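Extracellular sialidase/neuraminidase, putative (Aspergillus fumigatus, PDB 2XZI) hydrolyses sialic-acid-type glycosides as a secreted fungal exo-glycosidase, and acts as a KDNase that binds deaminoneuraminic acid in its beta-propeller. Local coordinates at residues Asp3-Ala8 with Phe375-Ile380; Ser145-Arg150 with Pro168-Lys173; Gly250-Ala255 with Leu271-Cys276; Ser279-Asn284 with Met341-Asp346; Arg290-Asn295 with Met305-Ser310. One frame throughout, in Å; residues are numbered along the deposited sequence.

Contact 1. Residues Asp3-Ala8 with Phe375-Ile380; sequences DPAKSA and FNLSWI
The CA atoms of Lys6 and Ser378 come closest, 4.4 Å apart, where the 3-10 turn of residues 4-7 sits against the first turn of the helix that begins at Leu377. The turn opens with an Asx turn, Asp3 OD1 accepting from Ala5 N, and the helix is N-capped by Asn376, whose OD1 takes the N-H of Trp379 from above its carbonyl plane, 41° out of it. Ser378 carries the polar link. Its OG, placed anti to the backbone N (chi1 176°), donates to Ala8 O over 2.7 Å; it reaches that oxygen well above the carbonyl plane, 47° out. Ser378 CB also rests 3.2 Å from Ala5 O. On the apolar side the methyl CB of Ala5 meets Leu377 CB at 3.7 Å, with Leu377 CD1 next to it at 3.9 Å. Asp3 has further partners: OD1 forms a salt bridge with Arg290 and OD2 a hydrogen bond with Tyr311, while Asn376 OD1 also accepts from Tyr11 N. Leu377 continues inward onto Arg290 and Ile292. The N-terminal turn and the C-terminal helix pack next to the pairing of strands 12-18 and 368-375, the joining of first and last strands by which beta-propellers commonly close their ring.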
# COMPACT_ATOMS: atom_id res chain seq x y z
N ASP A 3 -25.35 13.39 3.42
CA ASP A 3 -23.92 13.68 3.39
C ASP A 3 -23.72 14.99 2.66
O ASP A 3 -23.92 15.06 1.43
CB ASP A 3 -23.12 12.54 2.74
CG ASP A 3 -21.60 12.72 2.88
OD1 ASP A 3 -21.15 13.86 3.06
OD2 ASP A 3 -20.86 11.72 2.82
N PRO A 4 -23.32 16.04 3.40
CA PRO A 4 -23.17 17.38 2.83
C PRO A 4 -22.09 17.42 1.76
O PRO A 4 -22.10 18.33 0.93
CB PRO A 4 -22.74 18.23 4.03
CG PRO A 4 -22.12 17.25 4.99
CD PRO A 4 -22.96 16.03 4.84
N ALA A 5 -21.17 16.46 1.78
CA ALA A 5 -20.09 16.45 0.79
C ALA A 5 -20.57 16.30 -0.65
O ALA A 5 -19.92 16.77 -1.58
CB ALA A 5 -19.10 15.34 1.11
N LYS A 6 -21.72 15.65 -0.83
CA LYS A 6 -22.28 15.47 -2.17
C LYS A 6 -22.58 16.81 -2.84
O LYS A 6 -22.57 16.89 -4.07
CB LYS A 6 -23.52 14.58 -2.11
CG LYS A 6 -24.03 14.13 -3.48
CD LYS A 6 -25.13 13.09 -3.36
CE LYS A 6 -25.54 12.56 -4.72
NZ LYS A 6 -26.73 11.65 -4.62
N SER A 7 -22.79 17.85 -2.03
CA SER A 7 -23.15 19.17 -2.55
C SER A 7 -21.94 19.99 -2.99
O SER A 7 -22.10 21.00 -3.68
CB SER A 7 -23.98 19.94 -1.52
OG SER A 7 -25.27 19.35 -1.36
N ALA A 8 -20.74 19.57 -2.59
CA ALA A 8 -19.53 20.27 -3.02
C ALA A 8 -19.35 20.01 -4.52
O ALA A 8 -19.89 19.05 -5.03
CB ALA A 8 -18.32 19.78 -2.25
N PHE A 375 -9.18 12.89 -5.63
CA PHE A 375 -10.60 13.12 -5.83
C PHE A 375 -11.22 13.46 -4.50
O PHE A 375 -10.68 13.09 -3.45
CB PHE A 375 -11.29 11.89 -6.46
CG PHE A 375 -10.92 10.58 -5.83
CD1 PHE A 375 -11.56 10.15 -4.69
CD2 PHE A 375 -9.96 9.75 -6.40
CE1 PHE A 375 -11.24 8.93 -4.11
CE2 PHE A 375 -9.63 8.53 -5.82
CZ PHE A 375 -10.29 8.13 -4.67
N ASN A 376 -12.32 14.20 -4.51
CA ASN A 376 -13.01 14.48 -3.27
C ASN A 376 -14.19 13.56 -3.03
O ASN A 376 -14.53 12.71 -3.86
CB ASN A 376 -13.41 15.96 -3.15
CG ASN A 376 -14.36 16.43 -4.24
OD1 ASN A 376 -14.77 15.67 -5.14
ND2 ASN A 376 -14.69 17.71 -4.18
N LEU A 377 -14.78 13.68 -1.84
CA LEU A 377 -15.93 12.86 -1.48
C LEU A 377 -17.07 13.10 -2.46
O LEU A 377 -17.75 12.15 -2.85
CB LEU A 377 -16.38 13.16 -0.05
CG LEU A 377 -15.43 12.74 1.06
CD1 LEU A 377 -15.96 13.33 2.36
CD2 LEU A 377 -15.27 11.22 1.14
N SER A 378 -17.26 14.36 -2.86
CA SER A 378 -18.29 14.68 -3.84
C SER A 378 -18.14 13.88 -5.12
O SER A 378 -19.12 13.41 -5.67
CB SER A 378 -18.24 16.15 -4.19
OG SER A 378 -19.19 16.40 -5.20
N TRP A 379 -16.91 13.72 -5.59
CA TRP A 379 -16.70 12.92 -6.79
C TRP A 379 -17.20 11.49 -6.60
O TRP A 379 -17.89 10.94 -7.47
CB TRP A 379 -15.24 12.96 -7.26
CG TRP A 379 -15.04 12.20 -8.52
CD1 TRP A 379 -15.23 12.66 -9.79
CD2 TRP A 379 -14.63 10.84 -8.65
NE1 TRP A 379 -14.96 11.68 -10.70
CE2 TRP A 379 -14.58 10.55 -10.03
CE3 TRP A 379 -14.28 9.84 -7.73
CZ2 TRP A 379 -14.20 9.28 -10.52
CZ3 TRP A 379 -13.89 8.59 -8.21
CH2 TRP A 379 -13.85 8.32 -9.60
N ILE A 380 -16.89 10.87 -5.47
CA ILE A 380 -17.36 9.51 -5.21
C ILE A 380 -18.89 9.47 -5.17
O ILE A 380 -19.51 8.62 -5.81
CB ILE A 380 -16.84 8.96 -3.88
CG1 ILE A 380 -15.30 8.98 -3.84
CG2 ILE A 380 -17.34 7.52 -3.67
CD1 ILE A 380 -14.68 8.56 -2.48

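Contact 2. Residues Ser145-Arg150 with Pro168-Lys173; sequences STWEGR and PVDLTK
Trp147 swings its indole across to residues 170-173 with its CG anti to the backbone N (chi1 -176°), and Asp170 has a similar first torsion (chi1 -171°). The two side chains approach from opposite directions, their planes only 11° apart. Asp170 OD2 lies 3.6 Å from both CZ2 and CH2 of Trp147, at an oblique position. Lys173, folded at its second and third torsions, lays its aliphatic part by the same six-membered ring, CG and CD each 3.9 Å from Trp147 CZ3. Deeper down, the methyl CG2 of Thr172 presses on the centre of one face of the Arg150 guanidinium, 3.5 Å from Arg150 CZ. Asp170 is held in place by its own neighbours: OD1 takes both the hydroxyl of Thr172, on its syn lone pair at 2.6 Å from OG1, and the N-H of Thr172, nearly along the C-O axis. OD2 accepts from His152, whose ring also meets Trp147 edge-to-face. Arg150 NH2 makes a weak bond to Pro177 O. Asp170 therefore forms an Asx turn at the start of the short helix 172-175, and the loop entering strand 152-158 packs against that helix start and the end of strand 169-170, the outer strand of a four-stranded propeller sheet.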
# COMPACT_ATOMS: atom_id res chain seq x y z
N SER A 145 12.98 -21.62 5.76
CA SER A 145 13.01 -21.11 7.11
C SER A 145 14.42 -20.78 7.62
O SER A 145 14.59 -20.43 8.79
CB SER A 145 12.32 -22.09 8.05
OG SER A 145 13.13 -23.24 8.24
N THR A 146 15.42 -20.86 6.75
CA THR A 146 16.79 -20.53 7.15
C THR A 146 16.95 -19.02 7.21
O THR A 146 16.15 -18.29 6.62
CB THR A 146 17.84 -21.08 6.17
OG1 THR A 146 17.74 -20.38 4.92
CG2 THR A 146 17.66 -22.59 5.94
N TRP A 147 17.97 -18.55 7.91
CA TRP A 147 18.23 -17.12 8.03
C TRP A 147 18.46 -16.48 6.66
O TRP A 147 17.94 -15.41 6.36
CB TRP A 147 19.42 -16.88 8.95
CG TRP A 147 19.71 -15.43 9.22
CD1 TRP A 147 20.84 -14.74 8.86
CD2 TRP A 147 18.87 -14.49 9.90
NE1 TRP A 147 20.75 -13.44 9.29
CE2 TRP A 147 19.55 -13.26 9.94
CE3 TRP A 147 17.60 -14.58 10.51
CZ2 TRP A 147 19.02 -12.12 10.54
CZ3 TRP A 147 17.07 -13.44 11.10
CH2 TRP A 147 17.78 -12.23 11.11
N GLU A 148 19.21 -17.16 5.81
CA GLU A 148 19.53 -16.65 4.48
C GLU A 148 18.36 -16.74 3.50
O GLU A 148 18.22 -15.89 2.61
CB GLU A 148 20.74 -17.42 3.91
CG GLU A 148 21.99 -17.37 4.78
CD GLU A 148 21.97 -18.32 5.99
OE1 GLU A 148 21.14 -19.27 6.03
OE2 GLU A 148 22.79 -18.11 6.91
N GLY A 149 17.49 -17.74 3.68
CA GLY A 149 16.43 -18.02 2.72
C GLY A 149 15.02 -17.58 3.10
O GLY A 149 14.09 -17.78 2.33
N ARG A 150 14.86 -16.97 4.28
CA ARG A 150 13.52 -16.57 4.75
C ARG A 150 13.25 -15.13 4.40
O ARG A 150 14.16 -14.39 4.04
CB ARG A 150 13.36 -16.75 6.27
CG ARG A 150 14.22 -15.83 7.13
CD ARG A 150 14.11 -16.15 8.62
NE ARG A 150 12.75 -15.95 9.13
CZ ARG A 150 12.40 -15.84 10.41
NH1 ARG A 150 13.31 -15.90 11.38
NH2 ARG A 150 11.14 -15.64 10.73
N PRO A 168 18.04 0.54 6.92
CA PRO A 168 17.02 -0.32 7.53
C PRO A 168 17.58 -1.29 8.56
O PRO A 168 18.65 -1.88 8.33
CB PRO A 168 16.44 -1.07 6.33
CG PRO A 168 16.69 -0.16 5.15
CD PRO A 168 18.04 0.43 5.44
N VAL A 169 16.87 -1.43 9.67
CA VAL A 169 17.25 -2.33 10.75
C VAL A 169 16.42 -3.61 10.67
O VAL A 169 15.20 -3.57 10.48
CB VAL A 169 17.06 -1.68 12.13
CG1 VAL A 169 17.47 -2.67 13.25
CG2 VAL A 169 17.88 -0.40 12.23
N ASP A 170 17.08 -4.74 10.83
CA ASP A 170 16.43 -6.05 10.70
C ASP A 170 15.73 -6.42 12.01
O ASP A 170 16.38 -6.61 13.05
CB ASP A 170 17.46 -7.10 10.25
CG ASP A 170 16.83 -8.43 9.87
OD1 ASP A 170 15.71 -8.70 10.33
OD2 ASP A 170 17.45 -9.19 9.12
N LEU A 171 14.40 -6.47 11.97
CA LEU A 171 13.59 -6.75 13.15
C LEU A 171 12.96 -8.13 13.11
O LEU A 171 12.08 -8.42 13.93
CB LEU A 171 12.54 -5.66 13.38
CG LEU A 171 13.07 -4.26 13.73
CD1 LEU A 171 11.93 -3.33 14.14
CD2 LEU A 171 14.11 -4.32 14.84
N THR A 172 13.44 -8.98 12.21
CA THR A 172 12.87 -10.32 11.98
C THR A 172 12.80 -11.14 13.26
O THR A 172 11.76 -11.72 13.56
CB THR A 172 13.69 -11.09 10.94
OG1 THR A 172 13.74 -10.32 9.74
CG2 THR A 172 13.05 -12.43 10.59
N LYS A 173 13.90 -11.17 14.02
CA LYS A 173 13.93 -12.02 15.21
C LYS A 173 12.99 -11.53 16.30
O LYS A 173 12.54 -12.32 17.12
CB LYS A 173 15.36 -12.13 15.75
CG LYS A 173 16.31 -12.82 14.83
CD LYS A 173 16.01 -14.32 14.72
CE LYS A 173 16.14 -15.01 16.07
NZ LYS A 173 16.40 -16.47 15.88

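Contact 3. Residues Gly250-Ala255 with Leu271-Cys276; sequences GYRMVA and LPDPAC
Arg252 reaches Asp273 and Cys276 with one nitrogen. NH1 donates to Asp273 OD2 at 2.9 Å in a straight salt bridge (162° at the hydrogen) and, weakly, to Cys276 O. Both acceptors lie at the edge of the guanidinium near its plane, yet NH1 meets the carboxylate from above, 60° out of its plane. NE donates to Asn243 OD1. Bends at the second and third torsions curl the arginine back over Asp273, bringing Arg252 CD to 3.2 Å from Asp273 OD2. Asn295 ND2 donates to that oxygen and to Pro272 O, whereas OD1 turns to its own chain: Cys276 N bonds to it on the syn lone pair, an Asx motif, and Ala275 N adds a weak bond. Strands 250-258 and 272-273 belong to one antiparallel sheet of the propeller. Gly250 and Asp273 form a hydrogen-bonded pair, Gly250 N to Asp273 O being 2.8 Å and Asp273 N to Gly250 O 2.9 Å. Arg252 N continues the ladder to Leu271 O, also at 2.9 Å. Two CA-H...O contacts lie between these bonds, Pro272 CA to Gly250 O and Tyr251 CA to Leu271 O. Arg252 CG packs on Leu271 CB at 3.7 Å, while the Tyr251 ring lies obliquely beside Pro272, its CD1 3.7 Å from Pro272 CA.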
# COMPACT_ATOMS: atom_id res chain seq x y z
N GLY A 250 -12.56 -14.30 -4.58
CA GLY A 250 -13.91 -14.27 -4.06
C GLY A 250 -14.23 -12.94 -3.43
O GLY A 250 -14.80 -12.06 -4.09
N TYR A 251 -13.87 -12.80 -2.14
CA TYR A 251 -14.28 -11.68 -1.30
C TYR A 251 -13.19 -11.31 -0.31
O TYR A 251 -12.39 -12.15 0.08
CB TYR A 251 -15.55 -12.05 -0.51
CG TYR A 251 -16.69 -12.43 -1.42
CD1 TYR A 251 -17.50 -11.45 -2.01
CD2 TYR A 251 -16.94 -13.77 -1.72
CE1 TYR A 251 -18.53 -11.80 -2.87
CE2 TYR A 251 -17.97 -14.13 -2.57
CZ TYR A 251 -18.76 -13.13 -3.14
OH TYR A 251 -19.78 -13.48 -3.99
N ARG A 252 -13.20 -10.04 0.10
CA ARG A 252 -12.33 -9.61 1.19
C ARG A 252 -12.66 -10.36 2.48
O ARG A 252 -13.82 -10.72 2.73
CB ARG A 252 -12.50 -8.11 1.43
CG ARG A 252 -12.25 -7.23 0.23
CD ARG A 252 -10.82 -7.28 -0.29
NE ARG A 252 -9.84 -6.81 0.68
CZ ARG A 252 -8.53 -6.75 0.43
NH1 ARG A 252 -8.07 -7.10 -0.78
NH2 ARG A 252 -7.71 -6.30 1.36
N MET A 253 -11.62 -10.64 3.27
CA MET A 253 -11.78 -11.32 4.54
C MET A 253 -11.68 -10.31 5.67
O MET A 253 -10.67 -9.62 5.81
CB MET A 253 -10.71 -12.41 4.69
CG MET A 253 -10.79 -13.52 3.64
SD MET A 253 -12.33 -14.47 3.72
CE MET A 253 -12.03 -15.42 5.20
N VAL A 254 -12.74 -10.20 6.48
CA VAL A 254 -12.85 -9.15 7.49
C VAL A 254 -12.88 -9.72 8.90
O VAL A 254 -13.55 -10.74 9.15
CB VAL A 254 -14.09 -8.22 7.23
CG1 VAL A 254 -14.37 -7.29 8.40
CG2 VAL A 254 -13.88 -7.42 5.95
N ALA A 255 -12.15 -9.08 9.81
CA ALA A 255 -12.27 -9.37 11.24
C ALA A 255 -12.24 -8.08 12.02
O ALA A 255 -11.64 -7.08 11.57
CB ALA A 255 -11.16 -10.29 11.69
N LEU A 271 -18.02 -7.09 -0.61
CA LEU A 271 -16.71 -6.67 -1.15
C LEU A 271 -16.01 -7.78 -1.97
O LEU A 271 -15.07 -8.42 -1.48
CB LEU A 271 -15.79 -6.18 -0.02
CG LEU A 271 -16.25 -4.97 0.81
CD1 LEU A 271 -15.27 -4.73 1.96
CD2 LEU A 271 -16.45 -3.71 -0.06
N PRO A 272 -16.48 -8.01 -3.20
CA PRO A 272 -15.80 -8.94 -4.09
C PRO A 272 -14.33 -8.54 -4.28
O PRO A 272 -14.00 -7.35 -4.24
CB PRO A 272 -16.61 -8.83 -5.39
CG PRO A 272 -17.22 -7.47 -5.33
CD PRO A 272 -17.57 -7.29 -3.89
N ASP A 273 -13.47 -9.54 -4.44
CA ASP A 273 -12.04 -9.30 -4.60
C ASP A 273 -11.46 -10.47 -5.40
O ASP A 273 -11.89 -11.61 -5.20
CB ASP A 273 -11.38 -9.22 -3.22
CG ASP A 273 -9.90 -8.89 -3.30
OD1 ASP A 273 -9.08 -9.82 -3.46
OD2 ASP A 273 -9.56 -7.68 -3.24
N PRO A 274 -10.49 -10.21 -6.29
CA PRO A 274 -9.95 -11.26 -7.16
C PRO A 274 -8.67 -11.89 -6.60
O PRO A 274 -7.88 -12.42 -7.35
CB PRO A 274 -9.66 -10.50 -8.46
CG PRO A 274 -9.16 -9.14 -7.94
CD PRO A 274 -10.01 -8.87 -6.70
N ALA A 275 -8.52 -11.86 -5.27
CA ALA A 275 -7.27 -12.23 -4.61
C ALA A 275 -6.18 -11.23 -5.00
O ALA A 275 -5.24 -11.53 -5.75
CB ALA A 275 -6.87 -13.69 -4.93
N CYS A 276 -6.34 -10.01 -4.48
CA CYS A 276 -5.42 -8.91 -4.75
C CYS A 276 -5.39 -8.03 -3.49
O CYS A 276 -6.30 -8.08 -2.68
CB CYS A 276 -5.88 -8.10 -5.98
SG CYS A 276 -4.78 -6.77 -6.53

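Contact 4. Residues Ser279-Asn284 with Met341-Asp346; sequences SVLRYN and MTKTGD
One face of the Tyr283 ring receives the side chain of Lys343: CD stands 4.2 Å from the ring centroid, offset toward the rim, in a CH-pi contact, and CG lies 3.9 Å from Tyr283 CD1. At the ring's edge, in its plane, is CG of the adjacent Asn284. The lysine then bends at its third torsion (-77°) and brings its ammonium back to the main chain, where NZ donates to Tyr283 O over 2.7 Å from above the carbonyl plane. Lys343 NZ is 5.8 Å from the centroid of the Tyr283 ring, at most a weak cation-pi attraction. Strands 279-284 and 341-343 run nearly parallel, 13° apart, but their axes come no closer than 6.9 Å: they belong to two different sheets of the propeller, with side chains, not strand pairing, bridging the gap. Tyr283 and Asn284 together face Arg290, a classic beta bulge in the first of these sheets. Between the strands, Leu281 CD2 lies 3.7 Å from Thr342 C and touches Lys343 CG. Met341 bends its thioether so that CE nestles 3.6 Å from Ser279 O, with Leu281 CB also nearby. Ser279 OG itself bonds to Ser339. A water lies between the two backbones, 2.9 Å from Val280 O and from Met341 O.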
# COMPACT_ATOMS: atom_id res chain seq x y z
N SER A 279 -6.90 -1.34 -0.11
CA SER A 279 -6.53 -0.28 0.82
C SER A 279 -7.77 0.24 1.53
O SER A 279 -8.89 0.16 1.00
CB SER A 279 -5.72 0.83 0.11
OG SER A 279 -6.44 1.39 -0.99
N VAL A 280 -7.57 0.77 2.74
CA VAL A 280 -8.66 1.27 3.57
C VAL A 280 -8.15 2.53 4.29
O VAL A 280 -6.95 2.65 4.54
CB VAL A 280 -9.12 0.18 4.58
CG1 VAL A 280 -8.04 -0.08 5.67
CG2 VAL A 280 -10.48 0.54 5.20
N LEU A 281 -9.06 3.45 4.62
CA LEU A 281 -8.68 4.76 5.14
C LEU A 281 -9.75 5.31 6.07
O LEU A 281 -10.92 5.36 5.70
CB LEU A 281 -8.45 5.73 3.99
CG LEU A 281 -8.03 7.15 4.37
CD1 LEU A 281 -6.60 7.13 4.94
CD2 LEU A 281 -8.08 8.10 3.18
N ARG A 282 -9.35 5.72 7.26
CA ARG A 282 -10.23 6.49 8.14
C ARG A 282 -10.25 7.93 7.64
O ARG A 282 -9.21 8.61 7.61
CB ARG A 282 -9.68 6.42 9.56
CG ARG A 282 -10.45 7.22 10.60
CD ARG A 282 -9.78 6.99 11.94
NE ARG A 282 -10.36 7.77 13.02
CZ ARG A 282 -11.19 7.30 13.95
NH1 ARG A 282 -11.58 6.02 13.93
NH2 ARG A 282 -11.65 8.12 14.88
N TYR A 283 -11.41 8.39 7.23
CA TYR A 283 -11.51 9.73 6.67
C TYR A 283 -11.80 10.82 7.72
O TYR A 283 -11.15 11.87 7.72
CB TYR A 283 -12.53 9.78 5.53
CG TYR A 283 -12.41 11.06 4.75
CD1 TYR A 283 -11.49 11.18 3.70
CD2 TYR A 283 -13.18 12.18 5.09
CE1 TYR A 283 -11.36 12.38 3.00
CE2 TYR A 283 -13.06 13.38 4.40
CZ TYR A 283 -12.15 13.47 3.35
OH TYR A 283 -12.03 14.65 2.66
N ASN A 284 -12.80 10.58 8.57
CA ASN A 284 -13.26 11.59 9.54
C ASN A 284 -14.14 10.93 10.59
O ASN A 284 -14.72 9.88 10.34
CB ASN A 284 -14.04 12.70 8.85
CG ASN A 284 -15.39 12.24 8.36
OD1 ASN A 284 -15.49 11.45 7.42
ND2 ASN A 284 -16.45 12.73 8.98
N MET A 341 -4.21 4.63 -0.19
CA MET A 341 -4.87 5.93 -0.03
C MET A 341 -4.39 6.71 1.18
O MET A 341 -4.06 6.15 2.23
CB MET A 341 -6.40 5.75 0.13
CG MET A 341 -7.09 5.14 -1.07
SD MET A 341 -8.87 5.02 -0.77
CE MET A 341 -8.94 3.70 0.46
N THR A 342 -4.43 8.03 1.03
CA THR A 342 -4.21 8.98 2.12
C THR A 342 -5.20 10.14 2.00
O THR A 342 -5.78 10.38 0.94
CB THR A 342 -2.76 9.51 2.13
OG1 THR A 342 -2.54 10.24 3.35
CG2 THR A 342 -2.51 10.43 0.95
N LYS A 343 -5.42 10.84 3.11
CA LYS A 343 -6.05 12.14 3.02
C LYS A 343 -5.00 13.17 2.68
O LYS A 343 -3.89 13.11 3.19
CB LYS A 343 -6.68 12.51 4.36
CG LYS A 343 -7.81 11.61 4.78
CD LYS A 343 -8.52 12.16 6.00
CE LYS A 343 -7.73 11.91 7.26
NZ LYS A 343 -8.56 12.17 8.47
N THR A 344 -5.34 14.12 1.81
CA THR A 344 -4.44 15.22 1.48
C THR A 344 -4.75 16.41 2.37
O THR A 344 -5.80 16.45 3.03
CB THR A 344 -4.60 15.69 0.02
OG1 THR A 344 -5.90 16.28 -0.15
CG2 THR A 344 -4.43 14.53 -0.96
N GLY A 345 -3.85 17.37 2.38
CA GLY A 345 -4.04 18.61 3.14
C GLY A 345 -5.15 19.52 2.65
O GLY A 345 -5.59 20.42 3.37
N ASP A 346 -5.64 19.28 1.43
CA ASP A 346 -6.69 20.09 0.84
C ASP A 346 -8.00 19.32 0.68
O ASP A 346 -8.74 19.54 -0.29
CB ASP A 346 -6.24 20.75 -0.48
CG ASP A 346 -5.99 19.74 -1.61
OD1 ASP A 346 -5.59 18.59 -1.34
OD2 ASP A 346 -6.16 20.12 -2.77
O HOH W 1 -5.27 3.53 2.39

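Contact 5. Residues Arg290-Asn295 with Met305-Ser310; sequences RTIFLN and MRVRIS
Ile292, Leu294, Val307 and Ile309 form the tight, apolar face of this strand pair. Ile292 and Val307 lie alongside each other, their CG2 methyls only 3.5 Å apart, and Ile292 CD1 touches Ile309 CG1 at 3.9 Å. With chi1 near trans (178°), Leu294 drops CD1 to 3.4 Å from Arg306 O, and Met305 crosses it at about a right angle, its CE 3.8 Å from that same CD1. Helix 377-381 covers Val307 and Ile309, and Met341 lies on Ile292 and Leu294. The face bearing Thr291, Phe293, Asn295, Arg306, Arg308 and Ser310 is wetter. One water joins Thr291 OG1 to Ser310 O. Two more sit on Asn295 OD1: one reaches Arg308 NH2, and the other, 2.7 Å from Asn295 OD1, joins Arg308 NE to Arg306 O at the guanidinium edge. Arg306 NH1 stands over one face of that guanidinium and bonds to Tyr320 O, while Arg308 NH1 bonds to Asn319 O. Between the two faces runs a regular ladder, with Phe293 and Arg308 exchanging two bonds (Arg308 N to Phe293 O 2.8 Å). Of the last pair, Asn295 N to Arg306 O is weak at 3.5 Å, but the return bond from Arg306 N to Asn295 O stays short at 2.9 Å. The pair is an antiparallel beta hairpin, the two middle strands of a four-stranded sheet, as in the blades of sialidase propellers.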
# COMPACT_ATOMS: atom_id res chain seq x y z
N ARG A 290 -16.83 8.60 8.29
CA ARG A 290 -16.62 7.85 7.05
C ARG A 290 -15.34 7.03 7.06
O ARG A 290 -14.29 7.51 7.49
CB ARG A 290 -16.59 8.82 5.85
CG ARG A 290 -17.84 9.72 5.69
CD ARG A 290 -17.71 10.60 4.45
NE ARG A 290 -18.52 11.83 4.42
CZ ARG A 290 -18.18 12.98 4.98
NH1 ARG A 290 -17.07 13.10 5.71
NH2 ARG A 290 -18.96 14.04 4.83
N THR A 291 -15.45 5.79 6.55
CA THR A 291 -14.32 4.94 6.23
C THR A 291 -14.37 4.77 4.72
O THR A 291 -15.46 4.59 4.14
CB THR A 291 -14.44 3.56 6.89
OG1 THR A 291 -14.59 3.70 8.31
CG2 THR A 291 -13.20 2.72 6.65
N ILE A 292 -13.20 4.85 4.09
CA ILE A 292 -13.03 4.69 2.65
C ILE A 292 -12.34 3.34 2.37
O ILE A 292 -11.43 2.93 3.09
CB ILE A 292 -12.15 5.84 2.04
CG1 ILE A 292 -12.46 7.23 2.64
CG2 ILE A 292 -12.24 5.80 0.51
CD1 ILE A 292 -13.91 7.74 2.45
N PHE A 293 -12.80 2.65 1.32
CA PHE A 293 -12.20 1.39 0.89
C PHE A 293 -11.95 1.41 -0.61
O PHE A 293 -12.75 1.97 -1.37
CB PHE A 293 -13.09 0.20 1.27
CG PHE A 293 -12.48 -1.12 0.92
CD1 PHE A 293 -11.42 -1.64 1.65
CD2 PHE A 293 -12.96 -1.85 -0.18
CE1 PHE A 293 -10.83 -2.85 1.32
CE2 PHE A 293 -12.37 -3.08 -0.52
CZ PHE A 293 -11.30 -3.58 0.24
N LEU A 294 -10.84 0.80 -1.04
CA LEU A 294 -10.49 0.72 -2.46
C LEU A 294 -9.91 -0.65 -2.78
O LEU A 294 -9.00 -1.13 -2.11
CB LEU A 294 -9.43 1.78 -2.77
CG LEU A 294 -8.86 1.86 -4.18
CD1 LEU A 294 -9.90 2.03 -5.28
CD2 LEU A 294 -7.87 3.03 -4.20
N ASN A 295 -10.46 -1.28 -3.81
CA ASN A 295 -9.92 -2.55 -4.33
C ASN A 295 -10.48 -2.76 -5.73
O ASN A 295 -11.18 -1.89 -6.26
CB ASN A 295 -10.22 -3.75 -3.39
CG ASN A 295 -11.58 -4.42 -3.67
OD1 ASN A 295 -12.57 -3.75 -3.95
ND2 ASN A 295 -11.60 -5.75 -3.59
N MET A 305 -11.39 -1.35 -10.49
CA MET A 305 -11.09 -0.52 -9.31
C MET A 305 -12.29 0.33 -8.92
O MET A 305 -12.87 1.03 -9.74
CB MET A 305 -9.89 0.40 -9.57
CG MET A 305 -8.55 -0.31 -9.80
SD MET A 305 -8.15 -1.60 -8.61
CE MET A 305 -7.95 -0.63 -7.09
N ARG A 306 -12.63 0.28 -7.63
CA ARG A 306 -13.81 0.94 -7.10
C ARG A 306 -13.49 1.50 -5.74
O ARG A 306 -13.06 0.75 -4.86
CB ARG A 306 -14.92 -0.09 -6.93
CG ARG A 306 -16.27 0.47 -6.49
CD ARG A 306 -17.21 0.65 -7.68
NE ARG A 306 -17.58 -0.64 -8.28
CZ ARG A 306 -18.46 -1.50 -7.77
NH1 ARG A 306 -19.11 -1.23 -6.63
NH2 ARG A 306 -18.69 -2.65 -8.39
N VAL A 307 -13.70 2.80 -5.56
CA VAL A 307 -13.54 3.43 -4.25
C VAL A 307 -14.92 3.57 -3.61
O VAL A 307 -15.88 3.93 -4.30
CB VAL A 307 -12.78 4.79 -4.36
CG1 VAL A 307 -13.59 5.85 -5.13
CG2 VAL A 307 -12.39 5.27 -2.97
N ARG A 308 -15.02 3.27 -2.31
CA ARG A 308 -16.30 3.22 -1.60
C ARG A 308 -16.25 3.92 -0.25
O ARG A 308 -15.16 4.06 0.34
CB ARG A 308 -16.65 1.77 -1.30
CG ARG A 308 -16.72 0.85 -2.52
CD ARG A 308 -16.94 -0.54 -1.98
NE ARG A 308 -16.83 -1.63 -2.94
CZ ARG A 308 -17.88 -2.28 -3.44
NH1 ARG A 308 -19.12 -1.90 -3.13
NH2 ARG A 308 -17.67 -3.32 -4.24
N ILE A 309 -17.43 4.27 0.25
CA ILE A 309 -17.60 4.89 1.57
C ILE A 309 -18.51 4.03 2.45
O ILE A 309 -19.55 3.52 2.00
CB ILE A 309 -18.19 6.31 1.48
CG1 ILE A 309 -17.28 7.25 0.65
CG2 ILE A 309 -18.46 6.90 2.87
CD1 ILE A 309 -18.01 8.49 0.05
N SER A 310 -18.11 3.85 3.71
CA SER A 310 -19.05 3.31 4.71
C SER A 310 -19.30 4.36 5.77
O SER A 310 -18.36 5.00 6.23
CB SER A 310 -18.50 2.06 5.39
OG SER A 310 -19.44 1.59 6.38
O HOH W 2 -17.29 3.89 8.66
O HOH W 3 -15.14 -4.91 -3.64
O HOH W 4 -14.05 -1.51 -3.59

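How the contacts relate
Contact 5 is the buried core of the set; contacts 1, 3 and 4, all partly buried, touch it. Contact 4 shares its sheet, strand 279-284 pairing with 290-294 (Leu281 O to Ile292 N, 2.8 Å), and packs it against the neighbouring sheet. Contact 1 meets it from outside, through a salt bridge and through Ile380 on Val307 and Ile309; contact 3 meets its Asn295 end and the face of Phe293 and Arg308. Contact 2, also partly buried, stands apart, its centre about 35 Å from that of contact 5, on the other side of the chain's centre. Backbone ladders dominate contacts 3 and 5, single side-chain-to-carbonyl bonds mark contacts 1 and 4, and contact 2 relies on ring and guanidinium packing near the surface.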